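Local structure of uncharacterized protein (Bacteroides eggerthii DSM 20697, 4ECO) at residues K306-F320 / M329-E343. The protein is of unknown function but, as a leucine-rich repeat solenoid, probably serves as a scaffold for binding other proteins. Sequence-based numbering, arbitrary orientation.
Sequences KIQIIYIGYNNLKTF and MKKLGMLECLYNQLE
Ile309 and Met334 (a selenomethionine) run alongside each other in the same direction on adjacent, nearly parallel strands of a leucine-rich repeat solenoid; the axes of strands 309-311 and 334-336 approach to 4.8 Å. On the face they share with Tyr311 and Glu336, the Met334 chain bends at its last torsion (chi3 63°), bringing CE to 3.5 Å from Tyr311 OH, a hydroxyl hydrogen-bonded to Arg142 O. Glu336 CG meets the Tyr311 ring at its edge, in plane. The Glu336 carboxylate splits its bonds: Gly313 N reaches OE2 from above the carboxylate plane, whereas Leu338 N meets OE1 nearly along the C-O axis. Toward the solenoid interior, Ile310 and Leu335 also lie alongside each other, and Ile310 CD1 approaches Met329 CE tip to tip (3.8 Å). Farther along, Phe320 CE1 lies 3.7 Å from both Cys337 SG and Leu342 CD1. At the turn after the strands, the Tyr314 and Tyr339 rings, planes at 23°, are near parallel but offset so that they barely overlap, with Tyr339 CD2 over one Tyr314 face; Tyr362 stacks with Tyr339.

Asn340 belongs to the asparagine ladder characteristic of this fold. Leu317 N uses an in-plane lone pair of its OD1 (3.1 Å), and its ND2 donates to Cys337 O from above that carbonyl plane, as well as to Ile312 O. A leucine here would probably leave Leu317 N without its side-chain acceptor, and Ile312 O and Cys337 O each without the Asn340 donor, though Asn315 ND2 would still hold Ile312 O. Asn340 ND2 and Asn315 ND2 approach Ile312 O from opposite faces of its plane, the former 3.1 Å away with an N-H...O angle of 178°.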
ATOM      1  N   LYS A 306      23.309   3.051  -3.034  1.00 51.42           N
ATOM      2  CA  LYS A 306      23.068   1.861  -2.207  1.00 49.76           C
ATOM      3  C   LYS A 306      21.602   1.678  -1.797  1.00 52.91           C
ATOM      4  O   LYS A 306      21.195   0.534  -1.603  1.00 52.79           O
ATOM      5  CB  LYS A 306      23.942   1.885  -0.927  1.00 49.67           C
ATOM      6  CG  LYS A 306      25.460   1.890  -1.163  1.00 47.81           C
ATOM      7  CD  LYS A 306      25.998   0.574  -1.707  1.00 46.76           C
ATOM      8  CE  LYS A 306      27.488   0.619  -1.948  1.00 61.89           C
ATOM      9  NZ  LYS A 306      28.004  -0.661  -2.524  1.00 74.34           N
ATOM     10  N   ILE A 307      20.831   2.777  -1.633  1.00 48.17           N
ATOM     11  CA  ILE A 307      19.432   2.764  -1.170  1.00 45.93           C
ATOM     12  C   ILE A 307      18.580   1.901  -2.106  1.00 49.39           C
ATOM     13  O   ILE A 307      18.702   1.984  -3.326  1.00 50.43           O
ATOM     14  CB  ILE A 307      18.893   4.218  -1.046  1.00 48.70           C
ATOM     15  CG1 ILE A 307      19.667   4.971   0.084  1.00 49.42           C
ATOM     16  CG2 ILE A 307      17.392   4.234  -0.775  1.00 47.83           C
ATOM     17  CD1 ILE A 307      19.606   6.482   0.099  1.00 53.91           C
ATOM     18  N   GLN A 308      17.750   1.044  -1.515  1.00 44.64           N
ATOM     19  CA  GLN A 308      16.891   0.089  -2.219  1.00 43.62           C
ATOM     20  C   GLN A 308      15.407   0.317  -1.934  1.00 45.33           C
ATOM     21  O   GLN A 308      14.580  -0.027  -2.781  1.00 44.43           O
ATOM     22  CB  GLN A 308      17.272  -1.358  -1.818  1.00 44.96           C
ATOM     23  CG  GLN A 308      18.631  -1.798  -2.359  1.00 44.41           C
ATOM     24  CD  GLN A 308      19.103  -3.166  -1.918  1.00 52.61           C
ATOM     25  OE1 GLN A 308      18.718  -3.700  -0.881  1.00 43.36           O
ATOM     26  NE2 GLN A 308      20.051  -3.726  -2.658  1.00 54.81           N
ATOM     27  N   ILE A 309      15.068   0.838  -0.722  1.00 40.59           N
ATOM     28  CA  ILE A 309      13.681   1.067  -0.273  1.00 37.10           C
ATOM     29  C   ILE A 309      13.553   2.465   0.303  1.00 40.85           C
ATOM     30  O   ILE A 309      14.334   2.838   1.163  1.00 41.24           O
ATOM     31  CB  ILE A 309      13.224  -0.006   0.770  1.00 37.22           C
ATOM     32  CG1 ILE A 309      13.547  -1.447   0.297  1.00 36.80           C
ATOM     33  CG2 ILE A 309      11.738   0.158   1.135  1.00 32.91           C
ATOM     34  CD1 ILE A 309      13.629  -2.473   1.389  1.00 41.83           C
ATOM     35  N   ILE A 310      12.545   3.216  -0.149  1.00 38.96           N
ATOM     36  CA  ILE A 310      12.232   4.555   0.347  1.00 39.17           C
ATOM     37  C   ILE A 310      10.760   4.603   0.794  1.00 42.33           C
ATOM     38  O   ILE A 310       9.853   4.395  -0.017  1.00 43.87           O
ATOM     39  CB  ILE A 310      12.535   5.682  -0.700  1.00 43.11           C
ATOM     40  CG1 ILE A 310      14.025   5.700  -1.124  1.00 44.48           C
ATOM     41  CG2 ILE A 310      12.104   7.046  -0.152  1.00 42.71           C
ATOM     42  CD1 ILE A 310      14.424   6.706  -2.202  1.00 46.72           C
ATOM     43  N   TYR A 311      10.533   4.864   2.080  1.00 36.37           N
ATOM     44  CA  TYR A 311       9.198   5.103   2.620  1.00 35.32           C
ATOM     45  C   TYR A 311       9.151   6.601   2.898  1.00 39.25           C
ATOM     46  O   TYR A 311       9.833   7.057   3.827  1.00 38.47           O
ATOM     47  CB  TYR A 311       8.881   4.238   3.871  1.00 35.98           C
ATOM     48  CG  TYR A 311       8.845   2.741   3.655  1.00 37.58           C
ATOM     49  CD1 TYR A 311       7.841   2.149   2.891  1.00 40.29           C
ATOM     50  CD2 TYR A 311       9.771   1.904   4.274  1.00 37.43           C
ATOM     51  CE1 TYR A 311       7.794   0.768   2.701  1.00 41.02           C
ATOM     52  CE2 TYR A 311       9.709   0.521   4.125  1.00 38.40           C
ATOM     53  CZ  TYR A 311       8.717  -0.045   3.337  1.00 46.58           C
ATOM     54  OH  TYR A 311       8.640  -1.412   3.196  1.00 48.52           O
ATOM     55  N   ILE A 312       8.464   7.388   2.039  1.00 35.61           N
ATOM     56  CA  ILE A 312       8.482   8.838   2.228  1.00 36.55           C
ATOM     57  C   ILE A 312       7.023   9.407   2.184  1.00 42.86           C
ATOM     58  O   ILE A 312       6.822  10.618   1.977  1.00 42.68           O
ATOM     59  CB  ILE A 312       9.464   9.527   1.216  1.00 39.96           C
ATOM     60  CG1 ILE A 312       9.769  10.989   1.600  1.00 40.21           C
ATOM     61  CG2 ILE A 312       9.059   9.352  -0.258  1.00 41.39           C
ATOM     62  CD1 ILE A 312      11.156  11.477   1.265  1.00 46.09           C
ATOM     63  N   GLY A 313       6.044   8.541   2.471  1.00 39.56           N
ATOM     64  CA  GLY A 313       4.639   8.937   2.542  1.00 39.08           C
ATOM     65  C   GLY A 313       4.331   9.851   3.719  1.00 43.00           C
ATOM     66  O   GLY A 313       5.162  10.001   4.624  1.00 43.15           O
ATOM     67  N   TYR A 314       3.122  10.458   3.729  1.00 39.35           N
ATOM     68  CA  TYR A 314       2.651  11.385   4.775  1.00 40.35           C
ATOM     69  C   TYR A 314       3.662  12.558   4.967  1.00 46.41           C
ATOM     70  O   TYR A 314       4.080  12.877   6.074  1.00 46.81           O
ATOM     71  CB  TYR A 314       2.384  10.663   6.102  1.00 41.66           C
ATOM     72  CG  TYR A 314       1.269   9.642   6.045  1.00 44.22           C
ATOM     73  CD1 TYR A 314      -0.055  10.014   6.264  1.00 46.49           C
ATOM     74  CD2 TYR A 314       1.541   8.291   5.838  1.00 43.84           C
ATOM     75  CE1 TYR A 314      -1.086   9.072   6.236  1.00 45.78           C
ATOM     76  CE2 TYR A 314       0.515   7.347   5.789  1.00 43.47           C
ATOM     77  CZ  TYR A 314      -0.795   7.743   6.010  1.00 45.58           C
ATOM     78  OH  TYR A 314      -1.807   6.825   6.009  1.00 47.58           O
ATOM     79  N   ASN A 315       4.028  13.198   3.868  1.00 42.81           N
ATOM     80  CA  ASN A 315       4.978  14.283   3.898  1.00 42.89           C
ATOM     81  C   ASN A 315       4.446  15.446   3.057  1.00 47.77           C
ATOM     82  O   ASN A 315       3.280  15.407   2.646  1.00 47.81           O
ATOM     83  CB  ASN A 315       6.356  13.790   3.429  1.00 39.89           C
ATOM     84  CG  ASN A 315       7.158  13.140   4.529  1.00 44.01           C
ATOM     85  OD1 ASN A 315       7.358  13.710   5.615  1.00 36.52           O
ATOM     86  ND2 ASN A 315       7.716  11.975   4.246  1.00 32.03           N
ATOM     87  N   ASN A 316       5.271  16.494   2.839  1.00 43.00           N
ATOM     88  CA  ASN A 316       4.827  17.680   2.131  1.00 42.59           C
ATOM     89  C   ASN A 316       5.479  17.875   0.749  1.00 49.22           C
ATOM     90  O   ASN A 316       5.361  18.984   0.195  1.00 52.39           O
ATOM     91  CB  ASN A 316       5.120  18.900   2.991  1.00 39.99           C
ATOM     92  CG  ASN A 316       4.471  18.888   4.347  1.00 55.72           C
ATOM     93  OD1 ASN A 316       3.246  18.699   4.517  1.00 40.63           O
ATOM     94  ND2 ASN A 316       5.289  19.117   5.349  1.00 51.91           N
ATOM     95  N   LEU A 317       6.126  16.830   0.172  1.00 43.75           N
ATOM     96  CA  LEU A 317       6.802  16.916  -1.132  1.00 44.28           C
ATOM     97  C   LEU A 317       5.914  17.484  -2.229  1.00 50.03           C
ATOM     98  O   LEU A 317       4.810  16.979  -2.417  1.00 50.74           O
ATOM     99  CB  LEU A 317       7.290  15.543  -1.603  1.00 43.94           C
ATOM    100  CG  LEU A 317       8.402  14.865  -0.845  1.00 48.10           C
ATOM    101  CD1 LEU A 317       8.492  13.386  -1.258  1.00 47.19           C
ATOM    102  CD2 LEU A 317       9.722  15.592  -1.055  1.00 50.54           C
ATOM    103  N   LYS A 318       6.384  18.518  -2.955  1.00 46.69           N
ATOM    104  CA  LYS A 318       5.628  19.076  -4.086  1.00 46.51           C
ATOM    105  C   LYS A 318       6.161  18.485  -5.390  1.00 47.24           C
ATOM    106  O   LYS A 318       5.452  18.470  -6.384  1.00 46.22           O
ATOM    107  CB  LYS A 318       5.655  20.615  -4.111  1.00 49.90           C
ATOM    108  CG  LYS A 318       4.619  21.243  -3.187  1.00 65.24           C
ATOM    109  CD  LYS A 318       4.871  22.722  -3.059  1.00 79.71           C
ATOM    110  CE  LYS A 318       4.175  23.322  -1.865  1.00103.65           C
ATOM    111  NZ  LYS A 318       4.814  24.611  -1.455  1.00117.73           N
ATOM    112  N   THR A 319       7.389  17.952  -5.362  1.00 43.14           N
ATOM    113  CA  THR A 319       8.046  17.296  -6.503  1.00 43.86           C
ATOM    114  C   THR A 319       9.217  16.458  -5.968  1.00 48.95           C
ATOM    115  O   THR A 319       9.542  16.528  -4.784  1.00 47.52           O
ATOM    116  CB  THR A 319       8.505  18.330  -7.589  1.00 49.05           C
ATOM    117  OG1 THR A 319       8.807  17.669  -8.831  1.00 54.21           O
ATOM    118  CG2 THR A 319       9.685  19.179  -7.142  1.00 40.59           C
ATOM    119  N   PHE A 320       9.838  15.676  -6.861  1.00 46.95           N
ATOM    120  CA  PHE A 320      11.009  14.839  -6.608  1.00 45.98           C
ATOM    121  C   PHE A 320      12.266  15.606  -6.899  1.00 52.84           C
ATOM    122  O   PHE A 320      12.199  16.557  -7.687  1.00 52.81           O
ATOM    123  CB  PHE A 320      10.980  13.590  -7.537  1.00 46.46           C
ATOM    124  CG  PHE A 320       9.945  12.516  -7.310  1.00 45.33           C
ATOM    125  CD1 PHE A 320       9.095  12.562  -6.210  1.00 45.76           C
ATOM    126  CD2 PHE A 320       9.844  11.440  -8.177  1.00 46.93           C
ATOM    127  CE1 PHE A 320       8.160  11.558  -5.990  1.00 45.09           C
ATOM    128  CE2 PHE A 320       8.902  10.437  -7.958  1.00 48.68           C
ATOM    129  CZ  PHE A 320       8.067  10.503  -6.864  1.00 45.23           C
HETATM  130  N   MSE A 329      20.482   6.640  -8.176  1.00 48.45           N
HETATM  131  CA  MSE A 329      19.909   5.632  -7.261  1.00 46.29           C
HETATM  132  C   MSE A 329      19.584   4.304  -7.997  1.00 51.11           C
HETATM  133  O   MSE A 329      18.455   3.798  -7.945  1.00 48.65           O
HETATM  134  CB  MSE A 329      18.644   6.190  -6.592  1.00 45.84           C
HETATM  135  CG  MSE A 329      18.820   7.570  -5.993  1.00 50.70           C
HETATM  136 SE   MSE A 329      17.333   7.914  -4.818  0.75 54.10          SE
HETATM  137  CE  MSE A 329      18.076   7.135  -3.257  1.00 50.84           C
ATOM    138  N   LYS A 330      20.618   3.728  -8.632  1.00 50.20           N
ATOM    139  CA  LYS A 330      20.575   2.508  -9.450  1.00 50.78           C
ATOM    140  C   LYS A 330      20.004   1.331  -8.690  1.00 54.45           C
ATOM    141  O   LYS A 330      19.298   0.538  -9.287  1.00 55.01           O
ATOM    142  CB  LYS A 330      21.976   2.152  -9.983  1.00 54.26           C
ATOM    143  CG  LYS A 330      22.572   3.315 -10.776  1.00 70.46           C
ATOM    144  CD  LYS A 330      23.778   2.966 -11.623  1.00 81.49           C
ATOM    145  CE  LYS A 330      24.245   4.176 -12.403  1.00 95.55           C
ATOM    146  NZ  LYS A 330      24.682   5.285 -11.503  1.00105.63           N
ATOM    147  N   LYS A 331      20.261   1.228  -7.382  1.00 50.99           N
ATOM    148  CA  LYS A 331      19.778   0.093  -6.606  1.00 50.08           C
ATOM    149  C   LYS A 331      18.319   0.277  -6.109  1.00 52.69           C
ATOM    150  O   LYS A 331      17.812  -0.651  -5.471  1.00 51.81           O
ATOM    151  CB  LYS A 331      20.710  -0.179  -5.406  1.00 52.38           C
ATOM    152  CG  LYS A 331      21.918  -1.049  -5.717  1.00 57.47           C
ATOM    153  CD  LYS A 331      22.735  -1.326  -4.471  1.00 65.89           C
ATOM    154  CE  LYS A 331      23.051  -2.789  -4.309  1.00 83.42           C
ATOM    155  NZ  LYS A 331      23.794  -3.050  -3.051  1.00100.41           N
ATOM    156  N   LEU A 332      17.625   1.412  -6.435  1.00 47.20           N
ATOM    157  CA  LEU A 332      16.255   1.656  -5.952  1.00 44.70           C
ATOM    158  C   LEU A 332      15.243   0.620  -6.479  1.00 51.07           C
ATOM    159  O   LEU A 332      15.166   0.395  -7.684  1.00 53.25           O
ATOM    160  CB  LEU A 332      15.767   3.071  -6.309  1.00 43.42           C
ATOM    161  CG  LEU A 332      14.381   3.499  -5.773  1.00 43.97           C
ATOM    162  CD1 LEU A 332      14.338   3.515  -4.240  1.00 41.83           C
ATOM    163  CD2 LEU A 332      13.996   4.844  -6.327  1.00 43.23           C
ATOM    164  N   GLY A 333      14.457   0.040  -5.573  1.00 45.92           N
ATOM    165  CA  GLY A 333      13.458  -0.963  -5.927  1.00 45.16           C
ATOM    166  C   GLY A 333      12.069  -0.738  -5.362  1.00 47.99           C
ATOM    167  O   GLY A 333      11.088  -1.326  -5.844  1.00 47.12           O
HETATM  168  N   MSE A 334      11.962   0.096  -4.318  1.00 43.42           N
HETATM  169  CA  MSE A 334      10.663   0.375  -3.688  1.00 40.67           C
HETATM  170  C   MSE A 334      10.533   1.850  -3.356  1.00 43.25           C
HETATM  171  O   MSE A 334      11.414   2.433  -2.707  1.00 40.89           O
HETATM  172  CB  MSE A 334      10.459  -0.460  -2.428  1.00 41.68           C
HETATM  173  CG  MSE A 334      10.191  -1.933  -2.698  1.00 48.60           C
HETATM  174 SE   MSE A 334      10.085  -2.976  -1.041  0.75 55.64          SE
HETATM  175  CE  MSE A 334       8.490  -2.094  -0.199  1.00 49.43           C
ATOM    176  N   LEU A 335       9.427   2.462  -3.837  1.00 39.74           N
ATOM    177  CA  LEU A 335       9.135   3.866  -3.569  1.00 38.22           C
ATOM    178  C   LEU A 335       7.665   4.038  -3.273  1.00 43.27           C
ATOM    179  O   LEU A 335       6.818   3.537  -4.041  1.00 43.49           O
ATOM    180  CB  LEU A 335       9.564   4.754  -4.745  1.00 37.84           C
ATOM    181  CG  LEU A 335       9.296   6.249  -4.635  1.00 40.77           C
ATOM    182  CD1 LEU A 335      10.094   6.893  -3.464  1.00 40.17           C
ATOM    183  CD2 LEU A 335       9.592   6.926  -5.946  1.00 44.33           C
ATOM    184  N   GLU A 336       7.361   4.719  -2.144  1.00 38.21           N
ATOM    185  CA  GLU A 336       5.985   5.049  -1.782  1.00 37.87           C
ATOM    186  C   GLU A 336       5.986   6.519  -1.338  1.00 44.81           C
ATOM    187  O   GLU A 336       6.865   6.937  -0.567  1.00 45.04           O
ATOM    188  CB  GLU A 336       5.343   4.068  -0.749  1.00 38.37           C
ATOM    189  CG  GLU A 336       5.678   4.222   0.739  1.00 40.86           C
ATOM    190  CD  GLU A 336       5.006   5.350   1.505  1.00 53.34           C
ATOM    191  OE1 GLU A 336       3.991   5.893   1.015  1.00 43.20           O
ATOM    192  OE2 GLU A 336       5.492   5.688   2.607  1.00 54.69           O
ATOM    193  N   CYS A 337       5.037   7.313  -1.894  1.00 43.04           N
ATOM    194  CA  CYS A 337       4.856   8.742  -1.605  1.00 43.36           C
ATOM    195  C   CYS A 337       3.387   9.034  -1.279  1.00 43.54           C
ATOM    196  O   CYS A 337       2.896  10.121  -1.600  1.00 42.48           O
ATOM    197  CB  CYS A 337       5.340   9.615  -2.760  1.00 45.51           C
ATOM    198  SG  CYS A 337       6.973   9.190  -3.388  1.00 51.07           S
ATOM    199  N   LEU A 338       2.692   8.078  -0.644  1.00 38.64           N
ATOM    200  CA  LEU A 338       1.306   8.256  -0.227  1.00 38.76           C
ATOM    201  C   LEU A 338       1.122   9.533   0.572  1.00 43.98           C
ATOM    202  O   LEU A 338       1.953   9.846   1.421  1.00 46.60           O
ATOM    203  CB  LEU A 338       0.857   7.076   0.632  1.00 38.68           C
ATOM    204  CG  LEU A 338       0.513   5.782  -0.079  1.00 44.49           C
ATOM    205  CD1 LEU A 338       0.625   4.618   0.882  1.00 45.10           C
ATOM    206  CD2 LEU A 338      -0.895   5.821  -0.605  1.00 46.22           C
ATOM    207  N   TYR A 339       0.066  10.284   0.283  1.00 38.46           N
ATOM    208  CA  TYR A 339      -0.329  11.493   0.991  1.00 38.58           C
ATOM    209  C   TYR A 339       0.810  12.497   1.103  1.00 44.00           C
ATOM    210  O   TYR A 339       1.313  12.795   2.194  1.00 44.25           O
ATOM    211  CB  TYR A 339      -0.886  11.163   2.392  1.00 39.79           C
ATOM    212  CG  TYR A 339      -1.981  10.128   2.382  1.00 41.81           C
ATOM    213  CD1 TYR A 339      -3.299  10.483   2.127  1.00 43.69           C
ATOM    214  CD2 TYR A 339      -1.704   8.792   2.634  1.00 43.05           C
ATOM    215  CE1 TYR A 339      -4.321   9.531   2.135  1.00 44.58           C
ATOM    216  CE2 TYR A 339      -2.716   7.830   2.642  1.00 44.39           C
ATOM    217  CZ  TYR A 339      -4.026   8.206   2.399  1.00 54.49           C
ATOM    218  OH  TYR A 339      -5.023   7.259   2.421  1.00 62.62           O
ATOM    219  N   ASN A 340       1.207  13.020  -0.046  1.00 40.88           N
ATOM    220  CA  ASN A 340       2.181  14.095  -0.167  1.00 41.15           C
ATOM    221  C   ASN A 340       1.452  15.232  -0.886  1.00 45.99           C
ATOM    222  O   ASN A 340       0.220  15.224  -0.910  1.00 45.83           O
ATOM    223  CB  ASN A 340       3.468  13.623  -0.880  1.00 41.95           C
ATOM    224  CG  ASN A 340       4.548  13.100   0.040  1.00 55.27           C
ATOM    225  OD1 ASN A 340       5.403  13.858   0.514  1.00 44.59           O
ATOM    226  ND2 ASN A 340       4.585  11.784   0.250  1.00 40.73           N
ATOM    227  N   GLN A 341       2.172  16.176  -1.487  1.00 43.10           N
ATOM    228  CA  GLN A 341       1.558  17.273  -2.220  1.00 43.70           C
ATOM    229  C   GLN A 341       2.117  17.328  -3.628  1.00 49.89           C
ATOM    230  O   GLN A 341       2.240  18.420  -4.201  1.00 52.45           O
ATOM    231  CB  GLN A 341       1.840  18.586  -1.493  1.00 45.63           C
ATOM    232  CG  GLN A 341       1.043  18.856  -0.238  1.00 48.40           C
ATOM    233  CD  GLN A 341       1.372  20.270   0.182  1.00 85.16           C
ATOM    234  OE1 GLN A 341       2.365  20.511   0.878  1.00 78.11           O
ATOM    235  NE2 GLN A 341       0.625  21.255  -0.345  1.00 87.27           N
ATOM    236  N   LEU A 342       2.545  16.150  -4.151  1.00 44.25           N
ATOM    237  CA  LEU A 342       3.189  16.020  -5.461  1.00 43.89           C
ATOM    238  C   LEU A 342       2.283  16.588  -6.537  1.00 51.63           C
ATOM    239  O   LEU A 342       1.131  16.180  -6.652  1.00 53.44           O
ATOM    240  CB  LEU A 342       3.567  14.556  -5.775  1.00 42.09           C
ATOM    241  CG  LEU A 342       4.591  13.854  -4.862  1.00 43.40           C
ATOM    242  CD1 LEU A 342       4.660  12.400  -5.193  1.00 42.53           C
ATOM    243  CD2 LEU A 342       5.971  14.431  -5.016  1.00 43.65           C
ATOM    244  N   GLU A 343       2.779  17.595  -7.259  1.00 47.95           N
ATOM    245  CA  GLU A 343       2.034  18.302  -8.302  1.00 47.34           C
ATOM    246  C   GLU A 343       2.783  18.274  -9.644  1.00 52.04           C
ATOM    247  O   GLU A 343       4.025  18.182  -9.660  1.00 51.28           O
ATOM    248  CB  GLU A 343       1.763  19.762  -7.878  1.00 48.80           C
ATOM    249  CG  GLU A 343       3.025  20.589  -7.664  1.00 59.64           C
ATOM    250  CD  GLU A 343       2.884  21.952  -7.021  1.00 82.45           C
ATOM    251  OE1 GLU A 343       1.803  22.255  -6.466  1.00 84.16           O
ATOM    252  OE2 GLU A 343       3.888  22.701  -7.032  1.00 71.22           O
TER
HETATM  253  O   HOH W   1      23.139  -1.523  -0.824  1.00 41.45           O